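Local coordinates for putative uncharacterized protein PH0186 (PDB 2ZTS), which is a KaiC-like P-loop protein of uncharacterised role that binds ADP and magnesium and probably acts as an ATP-binding protein, at residues C[8-19]-C[23-35]. Residues are numbered along the deposited sequence; the frame is centred on the assembly and turned at random.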
loop_
_atom_site.group_PDB
_atom_site.type_symbol
_atom_site.label_atom_id
_atom_site.label_comp_id
_atom_site.label_asym_id
_atom_site.label_seq_id
_atom_site.Cartn_x
_atom_site.Cartn_y
_atom_site.Cartn_z
ATOM N N PRO C 8 46.024 -1.407 -7.209
ATOM C CA PRO C 8 45.962 -2.631 -6.322
ATOM C C PRO C 8 45.275 -2.308 -4.970
ATOM O O PRO C 8 45.911 -1.791 -4.039
ATOM C CB PRO C 8 47.439 -3.032 -6.152
ATOM C CG PRO C 8 48.195 -1.844 -6.580
ATOM C CD PRO C 8 47.397 -1.161 -7.680
ATOM N N VAL C 9 43.979 -2.602 -4.878
ATOM C CA VAL C 9 43.179 -2.063 -3.783
ATOM C C VAL C 9 43.605 -2.667 -2.447
ATOM O O VAL C 9 43.849 -3.857 -2.368
ATOM C CB VAL C 9 41.656 -2.309 -4.032
ATOM C CG1 VAL C 9 41.322 -3.803 -3.924
ATOM C CG2 VAL C 9 40.795 -1.495 -3.071
ATOM N N ARG C 10 43.754 -1.828 -1.429
ATOM C CA ARG C 10 44.061 -2.275 -0.058
ATOM C C ARG C 10 42.763 -2.815 0.569
ATOM O O ARG C 10 41.750 -2.129 0.523
ATOM C CB ARG C 10 44.556 -1.076 0.802
ATOM C CG ARG C 10 46.008 -1.106 1.375
ATOM C CD ARG C 10 46.883 0.165 0.994
ATOM N NE ARG C 10 46.375 1.438 1.560
ATOM C CZ ARG C 10 46.335 2.644 0.935
ATOM N NH1 ARG C 10 46.808 2.814 -0.299
ATOM N NH2 ARG C 10 45.814 3.702 1.568
ATOM N N ARG C 11 42.821 -3.999 1.178
ATOM C CA ARG C 11 41.647 -4.677 1.699
ATOM C C ARG C 11 41.626 -4.901 3.223
ATOM O O ARG C 11 42.563 -5.386 3.856
ATOM C CB ARG C 11 41.412 -5.998 0.940
ATOM C CG ARG C 11 40.878 -5.715 -0.468
ATOM C CD ARG C 11 40.443 -6.898 -1.242
ATOM N NE ARG C 11 40.128 -6.512 -2.628
ATOM C CZ ARG C 11 38.957 -6.066 -3.053
ATOM N NH1 ARG C 11 37.928 -5.927 -2.217
ATOM N NH2 ARG C 11 38.796 -5.756 -4.323
ATOM N N VAL C 12 40.477 -4.593 3.808
ATOM C CA VAL C 12 40.303 -4.692 5.232
ATOM C C VAL C 12 39.648 -6.045 5.491
ATOM O O VAL C 12 38.547 -6.292 5.025
ATOM C CB VAL C 12 39.494 -3.477 5.682
ATOM C CG1 VAL C 12 39.145 -3.520 7.200
ATOM C CG2 VAL C 12 40.257 -2.211 5.265
ATOM N N LYS C 13 40.334 -6.918 6.212
ATOM C CA LYS C 13 39.828 -8.264 6.550
ATOM C C LYS C 13 38.643 -8.174 7.508
ATOM O O LYS C 13 38.705 -7.468 8.499
ATOM C CB LYS C 13 40.901 -9.117 7.207
ATOM C CG LYS C 13 42.215 -9.271 6.345
ATOM C CD LYS C 13 42.185 -10.450 5.428
ATOM C CE LYS C 13 42.290 -11.843 6.115
ATOM N NZ LYS C 13 41.349 -12.900 5.404
ATOM N N SER C 14 37.584 -8.905 7.211
ATOM C CA SER C 14 36.291 -8.600 7.808
ATOM C C SER C 14 36.310 -9.045 9.237
ATOM O O SER C 14 35.697 -8.461 10.069
ATOM C CB SER C 14 35.150 -9.327 7.090
ATOM O OG SER C 14 35.266 -10.712 7.264
ATOM N N GLY C 15 37.034 -10.100 9.502
ATOM C CA GLY C 15 36.964 -10.734 10.796
ATOM C C GLY C 15 36.009 -11.902 10.870
ATOM O O GLY C 15 35.891 -12.513 11.928
ATOM N N ILE C 16 35.369 -12.261 9.759
ATOM C CA ILE C 16 34.286 -13.263 9.784
ATOM C C ILE C 16 34.724 -14.452 8.919
ATOM O O ILE C 16 34.828 -14.321 7.690
ATOM C CB ILE C 16 32.955 -12.638 9.273
ATOM C CG1 ILE C 16 32.443 -11.609 10.318
ATOM C CG2 ILE C 16 31.887 -13.769 9.017
ATOM C CD1 ILE C 16 31.739 -10.524 9.746
ATOM N N PRO C 17 35.042 -15.584 9.559
ATOM C CA PRO C 17 35.561 -16.735 8.813
ATOM C C PRO C 17 34.598 -17.079 7.731
ATOM O O PRO C 17 33.381 -17.031 7.946
ATOM C CB PRO C 17 35.674 -17.831 9.868
ATOM C CG PRO C 17 35.798 -17.072 11.195
ATOM C CD PRO C 17 34.993 -15.842 11.021
ATOM N N GLY C 18 35.137 -17.353 6.550
ATOM C CA GLY C 18 34.322 -17.707 5.413
ATOM C C GLY C 18 33.873 -16.556 4.539
ATOM O O GLY C 18 33.429 -16.790 3.412
ATOM N N PHE C 19 34.043 -15.323 5.008
ATOM C CA PHE C 19 33.492 -14.153 4.347
ATOM C C PHE C 19 34.416 -13.445 3.382
ATOM O O PHE C 19 33.972 -12.977 2.336
ATOM C CB PHE C 19 33.023 -13.133 5.403
ATOM C CG PHE C 19 32.182 -12.066 4.843
ATOM C CD1 PHE C 19 30.891 -12.363 4.386
ATOM C CD2 PHE C 19 32.646 -10.766 4.755
ATOM C CE1 PHE C 19 30.115 -11.407 3.828
ATOM C CE2 PHE C 19 31.850 -9.784 4.235
ATOM C CZ PHE C 19 30.571 -10.097 3.768
ATOM N N ILE C 23 34.626 -11.490 -1.240
ATOM C CA ILE C 23 34.869 -10.106 -1.607
ATOM C C ILE C 23 36.375 -9.835 -1.832
ATOM O O ILE C 23 36.892 -8.771 -1.497
ATOM C CB ILE C 23 34.253 -9.127 -0.549
ATOM C CG1 ILE C 23 34.680 -9.491 0.859
ATOM C CG2 ILE C 23 32.772 -9.195 -0.603
ATOM C CD1 ILE C 23 34.605 -8.350 1.866
ATOM N N GLU C 24 37.021 -10.822 -2.459
ATOM C CA GLU C 24 38.411 -10.811 -2.908
ATOM C C GLU C 24 39.399 -10.477 -1.796
ATOM O O GLU C 24 40.358 -9.782 -2.021
ATOM C CB GLU C 24 38.581 -9.875 -4.105
ATOM C CG GLU C 24 37.860 -10.268 -5.399
ATOM C CD GLU C 24 38.243 -9.311 -6.535
ATOM O OE1 GLU C 24 39.423 -9.319 -6.966
ATOM O OE2 GLU C 24 37.413 -8.497 -6.975
ATOM N N GLY C 25 39.151 -10.965 -0.589
ATOM C CA GLY C 25 40.056 -10.796 0.553
ATOM C C GLY C 25 39.606 -9.777 1.596
ATOM O O GLY C 25 40.198 -9.690 2.670
ATOM N N GLY C 26 38.556 -8.998 1.348
ATOM C CA GLY C 26 38.146 -7.986 2.330
ATOM C C GLY C 26 37.561 -6.752 1.717
ATOM O O GLY C 26 37.451 -6.690 0.494
ATOM N N PHE C 27 37.119 -5.805 2.563
ATOM C CA PHE C 27 36.532 -4.564 2.098
ATOM C C PHE C 27 37.606 -3.589 1.579
ATOM O O PHE C 27 38.570 -3.307 2.309
ATOM C CB PHE C 27 35.795 -3.824 3.216
ATOM C CG PHE C 27 34.799 -4.634 3.954
ATOM C CD1 PHE C 27 33.586 -4.998 3.352
ATOM C CD2 PHE C 27 35.012 -4.977 5.284
ATOM C CE1 PHE C 27 32.616 -5.704 4.060
ATOM C CE2 PHE C 27 34.016 -5.709 6.002
ATOM C CZ PHE C 27 32.829 -6.078 5.360
ATOM N N PRO C 28 37.413 -2.992 0.392
ATOM C CA PRO C 28 38.304 -1.904 -0.017
ATOM C C PRO C 28 38.381 -0.882 1.103
ATOM O O PRO C 28 37.354 -0.399 1.630
ATOM C CB PRO C 28 37.634 -1.304 -1.263
ATOM C CG PRO C 28 36.732 -2.337 -1.811
ATOM C CD PRO C 28 36.368 -3.272 -0.626
ATOM N N GLU C 29 39.609 -0.524 1.455
ATOM C CA GLU C 29 39.860 0.497 2.464
ATOM C C GLU C 29 39.101 1.786 2.169
ATOM O O GLU C 29 39.068 2.266 1.056
ATOM C CB GLU C 29 41.412 0.731 2.569
ATOM C CG GLU C 29 41.842 1.637 3.701
ATOM C CD GLU C 29 43.381 1.732 3.872
ATOM O OE1 GLU C 29 44.148 1.077 3.102
ATOM O OE2 GLU C 29 43.815 2.461 4.808
ATOM N N GLY C 30 38.465 2.361 3.179
ATOM C CA GLY C 30 37.754 3.602 3.000
ATOM C C GLY C 30 36.250 3.435 2.656
ATOM O O GLY C 30 35.536 4.435 2.637
ATOM N N THR C 31 35.781 2.219 2.401
ATOM C CA THR C 31 34.353 1.983 1.965
ATOM C C THR C 31 33.345 2.156 3.110
ATOM O O THR C 31 33.611 1.749 4.207
ATOM C CB THR C 31 34.168 0.531 1.484
ATOM O OG1 THR C 31 35.147 0.206 0.529
ATOM C CG2 THR C 31 32.892 0.375 0.698
ATOM N N THR C 32 32.187 2.752 2.850
ATOM C CA THR C 32 31.020 2.635 3.748
ATOM C C THR C 32 30.094 1.520 3.297
ATOM O O THR C 32 29.596 1.563 2.157
ATOM C CB THR C 32 30.302 3.922 3.735
ATOM O OG1 THR C 32 31.199 4.899 4.242
ATOM C CG2 THR C 32 29.049 3.922 4.748
ATOM N N VAL C 33 29.919 0.503 4.133
ATOM C CA VAL C 33 29.116 -0.698 3.853
ATOM C C VAL C 33 27.844 -0.637 4.671
ATOM O O VAL C 33 27.912 -0.447 5.883
ATOM C CB VAL C 33 29.856 -1.941 4.249
ATOM C CG1 VAL C 33 29.076 -3.217 3.910
ATOM C CG2 VAL C 33 31.250 -1.975 3.521
ATOM N N LEU C 34 26.709 -0.780 3.992
ATOM C CA LEU C 34 25.400 -0.875 4.580
ATOM C C LEU C 34 25.151 -2.334 4.821
ATOM O O LEU C 34 25.126 -3.155 3.898
ATOM C CB LEU C 34 24.323 -0.303 3.652
ATOM C CG LEU C 34 22.946 -0.209 4.326
ATOM C CD1 LEU C 34 22.897 0.843 5.447
ATOM C CD2 LEU C 34 21.852 0.040 3.332
ATOM N N LEU C 35 25.031 -2.668 6.099
ATOM C CA LEU C 35 24.651 -3.978 6.555
ATOM C C LEU C 35 23.126 -3.910 6.934
ATOM O O LEU C 35 22.721 -3.179 7.882
ATOM C CB LEU C 35 25.531 -4.350 7.725
ATOM C CG LEU C 35 25.155 -5.685 8.339
ATOM C CD1 LEU C 35 25.403 -6.847 7.351
ATOM C CD2 LEU C 35 25.888 -5.915 9.604
#
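Val12 and Phe27 form the hydrogen-bonded pair of a short antiparallel ribbon: Val12 N donates to Phe27 O at 2.7 Å, and Phe27 N returns a bond to Val12 O at 2.9 Å. Just beyond the paired strands, Glu29 N donates to Arg10 O, nearly straight at 165°. A CB on Gly26 would fall 2.4 Å from Val12 O, a clash.

Among the polar side chains, Arg11 runs extended from CG to NE (chi2 and chi3 both -172°) across the type I' turn of Ile23 to Gly26. Its NH1 donates to Gly26 O at 2.9 Å, an acceptor lying in the guanidinium plane, while Glu24 CB covers one face. Outside the segments, NH1 also bonds Thr226 OG1 and NH2 bonds Glu225 O. Arg10 NE meets Glu29 OE1 at 2.7 Å in a salt bridge whose hydrogen bond is weak, with guanidinium and carboxylate planes nearly perpendicular.

Apolar contact comes from Phe19, whose CE2 approaches Phe27 CZ at 4.0 Å, and from Val9 CG2, 3.6 Å from Pro28 CB.

Three NH1 and NH2 bonds therefore fix the guanidinium's rotation, tying the N-terminal ribbon to the loop containing Thr226, which binds an ADP not bound to this chain, consistent with a site between subunits.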